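Local atomic coordinates of tyrosine--tRNA ligase, mitochondrial (Emericella nidulans, PDB entry 5IHX), a protein that probably charges mitochondrial tRNA(Tyr) with L-tyrosine at the expense of ATP, as a class I aminoacyl-tRNA synthetase. Residues N170-K175 / A222-M227; G67-V72 / Q234-G239. All blocks are in the same frame, centred on the assembly; numbering follows the deposited sequence.

Overall arrangement
Both contacts belong to the class I catalytic domain and meet at the bound tyrosine. Contact 2 pairs strands 68-72 and 235-238 within the parallel core of the central sheet, its centre about 5 Å from that of the chain; contact 1 lies about 18 Å from the chain centre, where helix 212-229 meets the short helix 170-173. The centres of the two contacts are about 14 Å apart, and they touch through W225 of 222-227, whose CE3 comes within 3.1 Å of Q236 NE2. D224 from contact 1 and Y69 from contact 2 both bond the phenolic oxygen of the ligand. In sequence, both segments of contact 1 fall between the two strands of contact 2.

Contact 1 (N170-K175 / A222-M227); sequences NVWWNK and AWDWWM. With TYR (tyrosine), chain C.
W172 and W173, consecutive on the short helix 170-173, both hand their indole N-H groups to a single carboxylate oxygen, OD2 of D224. W172 NE1 meets it at 2.8 Å, exactly in the plane of its own ring and nearly in line with the C-O bond. W173 NE1 arrives at 2.7 Å on the syn side of the carboxylate, tilted out of its ring plane, and this bond is more bent (133° at the hydrogen, against 151° for W172). Both indoles stand steeply to the carboxylate. With OD2 gripped twice, OD1 is turned to the substrate and accepts the tyrosine hydroxyl at 2.9 Å; N169 ND2 is its second donor.

W172 reaches the helix because its CG sits between backbone N and carbonyl carbon (chi1 48°). M227 covers one face of this ring: CG lies 3.8 Å from the centroid of the five-membered ring in a CH-pi contact. Bends at chi2 and chi3 fold the thioether so that SD stands farther above the same face, a Met-aromatic contact, and CE returns to 3.9 Å from W172 CE3. W223 completes the aromatic cluster, turning its edge to W172 in an offset edge-to-face pair while its CB packs against W173 CZ2 at 3.7 Å. W172 and W173, backed by W223, thus form a buried second shell that probably positions the aspartate recognising the phenol in the tyrosine pocket.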
ATOM      1  N   ASN A 170      -7.776 -12.373   4.484  1.00 33.69           N
ATOM      2  CA  ASN A 170      -6.431 -12.599   5.012  1.00 38.61           C
ATOM      3  C   ASN A 170      -5.663 -13.611   4.170  1.00 39.20           C
ATOM      4  O   ASN A 170      -4.433 -13.605   4.147  1.00 31.95           O
ATOM      5  CB  ASN A 170      -6.483 -13.107   6.458  1.00 52.27           C
ATOM      6  CG  ASN A 170      -6.447 -11.991   7.481  1.00 79.67           C
ATOM      7  OD1 ASN A 170      -5.822 -10.951   7.270  1.00 86.30           O
ATOM      8  ND2 ASN A 170      -7.102 -12.213   8.615  1.00 84.89           N
ATOM      9  N   VAL A 171      -6.401 -14.491   3.498  1.00 36.30           N
ATOM     10  CA  VAL A 171      -5.802 -15.532   2.669  1.00 40.46           C
ATOM     11  C   VAL A 171      -4.816 -14.946   1.659  1.00 38.05           C
ATOM     12  O   VAL A 171      -3.782 -15.552   1.387  1.00 40.71           O
ATOM     13  CB  VAL A 171      -6.892 -16.352   1.935  1.00 35.98           C
ATOM     14  CG1 VAL A 171      -6.300 -17.168   0.784  1.00 36.36           C
ATOM     15  CG2 VAL A 171      -7.604 -17.270   2.909  1.00 43.87           C
ATOM     16  N   TRP A 172      -5.134 -13.777   1.108  1.00 35.25           N
ATOM     17  CA  TRP A 172      -4.213 -13.111   0.192  1.00 34.11           C
ATOM     18  C   TRP A 172      -3.523 -11.894   0.817  1.00 32.18           C
ATOM     19  O   TRP A 172      -2.347 -11.655   0.546  1.00 35.16           O
ATOM     20  CB  TRP A 172      -4.928 -12.700  -1.106  1.00 27.23           C
ATOM     21  CG  TRP A 172      -6.250 -11.993  -0.965  1.00 28.06           C
ATOM     22  CD1 TRP A 172      -6.449 -10.656  -0.766  1.00 32.52           C
ATOM     23  CD2 TRP A 172      -7.555 -12.580  -1.067  1.00 28.10           C
ATOM     24  NE1 TRP A 172      -7.795 -10.379  -0.720  1.00 32.62           N
ATOM     25  CE2 TRP A 172      -8.495 -11.542  -0.904  1.00 27.90           C
ATOM     26  CE3 TRP A 172      -8.019 -13.884  -1.273  1.00 35.56           C
ATOM     27  CZ2 TRP A 172      -9.869 -11.770  -0.934  1.00 32.12           C
ATOM     28  CZ3 TRP A 172      -9.383 -14.105  -1.302  1.00 30.22           C
ATOM     29  CH2 TRP A 172     -10.292 -13.054  -1.136  1.00 30.62           C
ATOM     30  N   TRP A 173      -4.224 -11.136   1.654  1.00 30.29           N
ATOM     31  CA  TRP A 173      -3.639  -9.906   2.197  1.00 35.85           C
ATOM     32  C   TRP A 173      -2.455 -10.137   3.133  1.00 39.27           C
ATOM     33  O   TRP A 173      -1.674  -9.219   3.382  1.00 41.54           O
ATOM     34  CB  TRP A 173      -4.699  -9.084   2.934  1.00 32.95           C
ATOM     35  CG  TRP A 173      -5.626  -8.363   2.014  1.00 36.15           C
ATOM     36  CD1 TRP A 173      -6.987  -8.423   2.006  1.00 37.00           C
ATOM     37  CD2 TRP A 173      -5.256  -7.476   0.952  1.00 32.68           C
ATOM     38  NE1 TRP A 173      -7.490  -7.623   1.008  1.00 41.32           N
ATOM     39  CE2 TRP A 173      -6.446  -7.034   0.345  1.00 36.88           C
ATOM     40  CE3 TRP A 173      -4.033  -7.015   0.455  1.00 35.30           C
ATOM     41  CZ2 TRP A 173      -6.450  -6.153  -0.733  1.00 41.33           C
ATOM     42  CZ3 TRP A 173      -4.037  -6.143  -0.614  1.00 31.79           C
ATOM     43  CH2 TRP A 173      -5.238  -5.718  -1.197  1.00 36.87           C
ATOM     44  N   ASN A 174      -2.314 -11.350   3.652  1.00 40.29           N
ATOM     45  CA  ASN A 174      -1.186 -11.656   4.521  1.00 39.52           C
ATOM     46  C   ASN A 174       0.148 -11.662   3.774  1.00 40.98           C
ATOM     47  O   ASN A 174       1.193 -11.414   4.372  1.00 39.63           O
ATOM     48  CB  ASN A 174      -1.398 -13.004   5.215  1.00 42.25           C
ATOM     49  CG  ASN A 174      -2.356 -12.912   6.396  1.00 68.56           C
ATOM     50  OD1 ASN A 174      -2.771 -11.822   6.795  1.00 77.24           O
ATOM     51  ND2 ASN A 174      -2.696 -14.060   6.970  1.00 74.54           N
ATOM     52  N   LYS A 175       0.106 -11.937   2.472  1.00 40.76           N
ATOM     53  CA  LYS A 175       1.326 -12.061   1.674  1.00 44.08           C
ATOM     54  C   LYS A 175       1.372 -11.143   0.447  1.00 42.33           C
ATOM     55  O   LYS A 175       2.452 -10.900  -0.093  1.00 52.28           O
ATOM     56  CB  LYS A 175       1.508 -13.517   1.234  1.00 56.12           C
ATOM     57  CG  LYS A 175       0.294 -14.133   0.554  1.00 70.73           C
ATOM     58  CD  LYS A 175       0.511 -15.609   0.268  1.00 76.77           C
ATOM     59  N   ALA A 222     -11.448  -3.438  -3.883  1.00 28.15           N
ATOM     60  CA  ALA A 222     -11.425  -3.724  -5.311  1.00 24.31           C
ATOM     61  C   ALA A 222     -10.599  -4.971  -5.583  1.00 26.14           C
ATOM     62  O   ALA A 222     -10.983  -5.822  -6.386  1.00 34.35           O
ATOM     63  CB  ALA A 222     -10.865  -2.544  -6.082  1.00 34.32           C
ATOM     64  N   TRP A 223      -9.459  -5.075  -4.909  1.00 28.00           N
ATOM     65  CA  TRP A 223      -8.580  -6.224  -5.078  1.00 27.24           C
ATOM     66  C   TRP A 223      -9.266  -7.496  -4.573  1.00 29.96           C
ATOM     67  O   TRP A 223      -9.150  -8.553  -5.194  1.00 30.25           O
ATOM     68  CB  TRP A 223      -7.249  -5.994  -4.356  1.00 29.60           C
ATOM     69  CG  TRP A 223      -6.181  -6.970  -4.750  1.00 30.91           C
ATOM     70  CD1 TRP A 223      -5.806  -8.097  -4.076  1.00 35.90           C
ATOM     71  CD2 TRP A 223      -5.356  -6.909  -5.919  1.00 34.29           C
ATOM     72  NE1 TRP A 223      -4.794  -8.737  -4.752  1.00 32.29           N
ATOM     73  CE2 TRP A 223      -4.502  -8.029  -5.888  1.00 35.11           C
ATOM     74  CE3 TRP A 223      -5.256  -6.014  -6.989  1.00 36.49           C
ATOM     75  CZ2 TRP A 223      -3.558  -8.277  -6.884  1.00 33.43           C
ATOM     76  CZ3 TRP A 223      -4.322  -6.262  -7.978  1.00 36.73           C
ATOM     77  CH2 TRP A 223      -3.485  -7.384  -7.918  1.00 33.91           C
ATOM     78  N   ASP A 224      -9.970  -7.393  -3.445  1.00 32.23           N
ATOM     79  CA  ASP A 224     -10.773  -8.508  -2.935  1.00 31.72           C
ATOM     80  C   ASP A 224     -11.680  -9.052  -4.028  1.00 29.84           C
ATOM     81  O   ASP A 224     -11.713 -10.255  -4.285  1.00 27.85           O
ATOM     82  CB  ASP A 224     -11.631  -8.083  -1.743  1.00 31.55           C
ATOM     83  CG  ASP A 224     -10.838  -7.941  -0.461  1.00 38.14           C
ATOM     84  OD1 ASP A 224     -11.399  -7.393   0.511  1.00 35.15           O
ATOM     85  OD2 ASP A 224      -9.665  -8.368  -0.421  1.00 31.02           O
ATOM     86  N   TRP A 225     -12.419  -8.149  -4.668  1.00 28.42           N
ATOM     87  CA  TRP A 225     -13.344  -8.520  -5.730  1.00 26.50           C
ATOM     88  C   TRP A 225     -12.594  -9.209  -6.862  1.00 33.03           C
ATOM     89  O   TRP A 225     -13.016 -10.259  -7.350  1.00 32.27           O
ATOM     90  CB  TRP A 225     -14.079  -7.287  -6.254  1.00 23.84           C
ATOM     91  CG  TRP A 225     -15.298  -7.600  -7.073  1.00 25.25           C
ATOM     92  CD1 TRP A 225     -15.691  -8.826  -7.528  1.00 24.84           C
ATOM     93  CD2 TRP A 225     -16.287  -6.669  -7.527  1.00 26.43           C
ATOM     94  NE1 TRP A 225     -16.859  -8.714  -8.240  1.00 24.37           N
ATOM     95  CE2 TRP A 225     -17.247  -7.401  -8.255  1.00 24.88           C
ATOM     96  CE3 TRP A 225     -16.453  -5.286  -7.391  1.00 29.26           C
ATOM     97  CZ2 TRP A 225     -18.359  -6.798  -8.840  1.00 26.43           C
ATOM     98  CZ3 TRP A 225     -17.556  -4.691  -7.973  1.00 27.34           C
ATOM     99  CH2 TRP A 225     -18.495  -5.446  -8.690  1.00 27.68           C
ATOM    100  N   TRP A 226     -11.479  -8.612  -7.273  1.00 25.53           N
ATOM    101  CA  TRP A 226     -10.654  -9.180  -8.333  1.00 27.69           C
ATOM    102  C   TRP A 226     -10.261 -10.620  -8.012  1.00 30.42           C
ATOM    103  O   TRP A 226     -10.333 -11.494  -8.873  1.00 32.61           O
ATOM    104  CB  TRP A 226      -9.402  -8.325  -8.550  1.00 35.90           C
ATOM    105  CG  TRP A 226      -8.344  -9.013  -9.357  1.00 35.81           C
ATOM    106  CD1 TRP A 226      -7.070  -9.296  -8.962  1.00 45.74           C
ATOM    107  CD2 TRP A 226      -8.469  -9.512 -10.694  1.00 41.15           C
ATOM    108  NE1 TRP A 226      -6.392  -9.936  -9.969  1.00 46.18           N
ATOM    109  CE2 TRP A 226      -7.229 -10.082 -11.044  1.00 46.61           C
ATOM    110  CE3 TRP A 226      -9.508  -9.531 -11.629  1.00 34.64           C
ATOM    111  CZ2 TRP A 226      -6.999 -10.665 -12.288  1.00 39.21           C
ATOM    112  CZ3 TRP A 226      -9.278 -10.113 -12.864  1.00 35.00           C
ATOM    113  CH2 TRP A 226      -8.034 -10.670 -13.181  1.00 40.00           C
ATOM    114  N   MET A 227      -9.864 -10.864  -6.766  1.00 29.82           N
ATOM    115  CA  MET A 227      -9.478 -12.203  -6.338  1.00 32.35           C
ATOM    116  C   MET A 227     -10.635 -13.195  -6.475  1.00 34.78           C
ATOM    117  O   MET A 227     -10.424 -14.358  -6.815  1.00 34.73           O
ATOM    118  CB  MET A 227      -8.984 -12.176  -4.889  1.00 29.91           C
ATOM    119  CG  MET A 227      -7.653 -11.460  -4.688  1.00 40.95           C
ATOM    120  SD  MET A 227      -6.268 -12.230  -5.552  1.00 39.61           S
ATOM    121  CE  MET A 227      -6.217 -13.840  -4.774  1.00 53.42           C
TER
HETATM  122  N   TYR C 501     -16.217  -2.536   3.259  1.00 56.37           N
HETATM  123  CA  TYR C 501     -17.426  -3.308   3.666  1.00 53.00           C
HETATM  124  C   TYR C 501     -18.042  -2.727   4.934  1.00 64.03           C
HETATM  125  O   TYR C 501     -19.245  -2.848   5.172  1.00 65.23           O
HETATM  126  CB  TYR C 501     -17.074  -4.780   3.882  1.00 42.72           C
HETATM  127  CG  TYR C 501     -16.296  -5.385   2.739  1.00 46.65           C
HETATM  128  CD1 TYR C 501     -16.878  -5.545   1.487  1.00 37.83           C
HETATM  129  CD2 TYR C 501     -14.979  -5.793   2.908  1.00 41.38           C
HETATM  130  CE1 TYR C 501     -16.173  -6.097   0.440  1.00 42.87           C
HETATM  131  CE2 TYR C 501     -14.266  -6.345   1.866  1.00 40.14           C
HETATM  132  CZ  TYR C 501     -14.868  -6.496   0.634  1.00 45.09           C
HETATM  133  OH  TYR C 501     -14.162  -7.044  -0.409  1.00 52.22           O
HETATM  134  OXT TYR C 501     -17.345  -2.127   5.752  1.00 60.43           O

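Contact 2 (G67-V72 / Q234-G239); sequences GIYAGV and QVQVGG. With TYR (tyrosine), chain C.
G67-V72 and Q234-G239 run in parallel, their strand axes 4.7 Å apart at closest approach and twisted by 36°. I68 bridges V235 and Y69 bridges Q236. Three backbone hydrogen bonds join them: V235 N to G67 O, Y69 N to V235 O, and V237 N to Y69 O, the last being the straightest, at 2.9 Å and 170°. Beyond V237 the strands diverge, and a water bridges them, accepting from G71 N and donating to V237 O and Q236 OE1.

On the face bearing I68 and V235, the isoleucine is fully extended, which brings its CD1 to 3.9 Å from both V235 CG1 and V237 CG1. V237 CG1 is also touched by A70 CB, from the side away from I68. The opposite face belongs to Y69 and Q236. Q236 is extended throughout and runs obliquely over the phenol, with CG over the ring face, 4.0 Å from its centroid, and the amide plane inclined by 29° to the ring. The amide oxygen OE1 also accepts from Q221 NE2, while the Y69 hydroxyl donates to the ligand hydroxyl at 3.2 Å. Next to this pair, G71 CA comes within 3.5 Å of ligand CD1, close enough that the chain itself forms the pocket wall.

This strand pair lies in the parallel core of the Rossmann-type sheet of class I synthetases: strand 100-104 continues it beyond 68-72, and strand 277-280 beyond 235-238. Helix 84-95 packs on I68 and A70 through V89 and L90, while F279 of strand 277-280 lies against I68, V235 and V237; across the sheet W225 of helix 212-229 sets its ring edge-to-face with Y69.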
ATOM      1  N   GLY A  67     -21.417 -15.972 -10.016  1.00 27.93           N
ATOM      2  CA  GLY A  67     -21.126 -15.899  -8.601  1.00 27.11           C
ATOM      3  C   GLY A  67     -21.411 -14.513  -8.058  1.00 24.39           C
ATOM      4  O   GLY A  67     -21.304 -13.518  -8.776  1.00 29.89           O
ATOM      5  N   ILE A  68     -21.790 -14.454  -6.784  1.00 21.73           N
ATOM      6  CA  ILE A  68     -22.072 -13.190  -6.118  1.00 26.97           C
ATOM      7  C   ILE A  68     -21.512 -13.245  -4.704  1.00 28.05           C
ATOM      8  O   ILE A  68     -21.510 -14.306  -4.087  1.00 25.76           O
ATOM      9  CB  ILE A  68     -23.586 -12.890  -6.075  1.00 28.76           C
ATOM     10  CG1 ILE A  68     -23.854 -11.585  -5.322  1.00 32.19           C
ATOM     11  CG2 ILE A  68     -24.344 -14.049  -5.438  1.00 38.89           C
ATOM     12  CD1 ILE A  68     -25.273 -11.069  -5.478  1.00 37.59           C
ATOM     13  N   TYR A  69     -21.014 -12.119  -4.196  1.00 25.71           N
ATOM     14  CA  TYR A  69     -20.476 -12.098  -2.840  1.00 24.31           C
ATOM     15  C   TYR A  69     -20.826 -10.827  -2.084  1.00 22.72           C
ATOM     16  O   TYR A  69     -21.130  -9.790  -2.676  1.00 27.20           O
ATOM     17  CB  TYR A  69     -18.952 -12.280  -2.860  1.00 20.75           C
ATOM     18  CG  TYR A  69     -18.140 -11.000  -2.926  1.00 27.52           C
ATOM     19  CD1 TYR A  69     -17.638 -10.419  -1.769  1.00 33.72           C
ATOM     20  CD2 TYR A  69     -17.850 -10.392  -4.142  1.00 30.06           C
ATOM     21  CE1 TYR A  69     -16.888  -9.259  -1.813  1.00 26.71           C
ATOM     22  CE2 TYR A  69     -17.092  -9.228  -4.198  1.00 29.34           C
ATOM     23  CZ  TYR A  69     -16.614  -8.670  -3.029  1.00 41.69           C
ATOM     24  OH  TYR A  69     -15.862  -7.516  -3.072  1.00 40.56           O
ATOM     25  N   ALA A  70     -20.802 -10.947  -0.759  1.00 27.22           N
ATOM     26  CA  ALA A  70     -20.963  -9.817   0.141  1.00 28.42           C
ATOM     27  C   ALA A  70     -19.858  -9.879   1.180  1.00 29.86           C
ATOM     28  O   ALA A  70     -19.487 -10.964   1.627  1.00 25.08           O
ATOM     29  CB  ALA A  70     -22.322  -9.846   0.801  1.00 27.14           C
ATOM     30  N   GLY A  71     -19.330  -8.717   1.551  1.00 29.97           N
ATOM     31  CA  GLY A  71     -18.247  -8.641   2.513  1.00 26.87           C
ATOM     32  C   GLY A  71     -18.693  -8.092   3.854  1.00 30.78           C
ATOM     33  O   GLY A  71     -19.654  -7.330   3.934  1.00 32.14           O
ATOM     34  N   VAL A  72     -17.991  -8.487   4.910  1.00 28.20           N
ATOM     35  CA  VAL A  72     -18.251  -7.956   6.240  1.00 29.46           C
ATOM     36  C   VAL A  72     -16.941  -7.856   7.015  1.00 29.90           C
ATOM     37  O   VAL A  72     -16.142  -8.792   7.018  1.00 31.70           O
ATOM     38  CB  VAL A  72     -19.272  -8.827   7.020  1.00 37.40           C
ATOM     39  CG1 VAL A  72     -18.816 -10.283   7.086  1.00 35.49           C
ATOM     40  CG2 VAL A  72     -19.491  -8.273   8.423  1.00 37.69           C
ATOM     41  N   GLN A 234     -18.719 -12.597 -10.444  1.00 34.20           N
ATOM     42  CA  GLN A 234     -18.889 -11.412 -11.272  1.00 28.53           C
ATOM     43  C   GLN A 234     -19.646 -10.283 -10.566  1.00 33.58           C
ATOM     44  O   GLN A 234     -19.501  -9.115 -10.934  1.00 33.97           O
ATOM     45  CB  GLN A 234     -19.615 -11.800 -12.562  1.00 34.82           C
ATOM     46  CG  GLN A 234     -19.698 -10.699 -13.602  1.00 43.35           C
ATOM     47  CD  GLN A 234     -20.360 -11.166 -14.882  1.00 36.07           C
ATOM     48  OE1 GLN A 234     -20.327 -12.350 -15.211  1.00 36.12           O
ATOM     49  NE2 GLN A 234     -20.962 -10.234 -15.611  1.00 39.75           N
ATOM     50  N   VAL A 235     -20.432 -10.629  -9.548  1.00 28.62           N
ATOM     51  CA  VAL A 235     -21.315  -9.662  -8.893  1.00 23.73           C
ATOM     52  C   VAL A 235     -20.973  -9.447  -7.418  1.00 25.98           C
ATOM     53  O   VAL A 235     -20.591 -10.384  -6.719  1.00 29.36           O
ATOM     54  CB  VAL A 235     -22.796 -10.102  -8.996  1.00 28.36           C
ATOM     55  CG1 VAL A 235     -23.721  -9.029  -8.430  1.00 30.38           C
ATOM     56  CG2 VAL A 235     -23.164 -10.409 -10.442  1.00 34.30           C
ATOM     57  N   GLN A 236     -21.095  -8.203  -6.957  1.00 20.88           N
ATOM     58  CA  GLN A 236     -20.971  -7.893  -5.535  1.00 29.10           C
ATOM     59  C   GLN A 236     -22.231  -7.204  -5.029  1.00 29.91           C
ATOM     60  O   GLN A 236     -22.782  -6.335  -5.705  1.00 26.95           O
ATOM     61  CB  GLN A 236     -19.759  -7.001  -5.257  1.00 30.08           C
ATOM     62  CG  GLN A 236     -19.635  -6.602  -3.782  1.00 27.87           C
ATOM     63  CD  GLN A 236     -18.427  -5.727  -3.466  1.00 34.96           C
ATOM     64  OE1 GLN A 236     -18.238  -5.314  -2.321  1.00 38.46           O
ATOM     65  NE2 GLN A 236     -17.605  -5.444  -4.472  1.00 33.92           N
ATOM     66  N   VAL A 237     -22.675  -7.599  -3.838  1.00 25.72           N
ATOM     67  CA  VAL A 237     -23.770  -6.922  -3.153  1.00 22.34           C
ATOM     68  C   VAL A 237     -23.291  -6.387  -1.805  1.00 25.95           C
ATOM     69  O   VAL A 237     -22.495  -7.026  -1.119  1.00 27.01           O
ATOM     70  CB  VAL A 237     -24.983  -7.861  -2.950  1.00 29.89           C
ATOM     71  CG1 VAL A 237     -24.586  -9.100  -2.163  1.00 33.43           C
ATOM     72  CG2 VAL A 237     -26.123  -7.127  -2.248  1.00 33.13           C
ATOM     73  N   GLY A 238     -23.774  -5.205  -1.436  1.00 27.76           N
ATOM     74  CA  GLY A 238     -23.411  -4.594  -0.170  1.00 26.28           C
ATOM     75  C   GLY A 238     -24.527  -3.734   0.385  1.00 27.42           C
ATOM     76  O   GLY A 238     -25.584  -3.604  -0.229  1.00 23.61           O
ATOM     77  N   GLY A 239     -24.299  -3.160   1.562  1.00 24.89           N
ATOM     78  CA  GLY A 239     -25.251  -2.237   2.152  1.00 30.00           C
ATOM     79  C   GLY A 239     -25.369  -0.969   1.323  1.00 30.18           C
ATOM     80  O   GLY A 239     -24.562  -0.729   0.426  1.00 35.16           O
TER
HETATM   81  N   TYR C 501     -16.217  -2.536   3.259  1.00 56.37           N
HETATM   82  CA  TYR C 501     -17.426  -3.308   3.666  1.00 53.00           C
HETATM   83  C   TYR C 501     -18.042  -2.727   4.934  1.00 64.03           C
HETATM   84  O   TYR C 501     -19.245  -2.848   5.172  1.00 65.23           O
HETATM   85  CB  TYR C 501     -17.074  -4.780   3.882  1.00 42.72           C
HETATM   86  CG  TYR C 501     -16.296  -5.385   2.739  1.00 46.65           C
HETATM   87  CD1 TYR C 501     -16.878  -5.545   1.487  1.00 37.83           C
HETATM   88  CD2 TYR C 501     -14.979  -5.793   2.908  1.00 41.38           C
HETATM   89  CE1 TYR C 501     -16.173  -6.097   0.440  1.00 42.87           C
HETATM   90  CE2 TYR C 501     -14.266  -6.345   1.866  1.00 40.14           C
HETATM   91  CZ  TYR C 501     -14.868  -6.496   0.634  1.00 45.09           C
HETATM   92  OH  TYR C 501     -14.162  -7.044  -0.409  1.00 52.22           O
HETATM   93  OXT TYR C 501     -17.345  -2.127   5.752  1.00 60.43           O
HETATM   94  O   HOH W   1     -20.116  -6.350  -0.129  1.00 32.71           O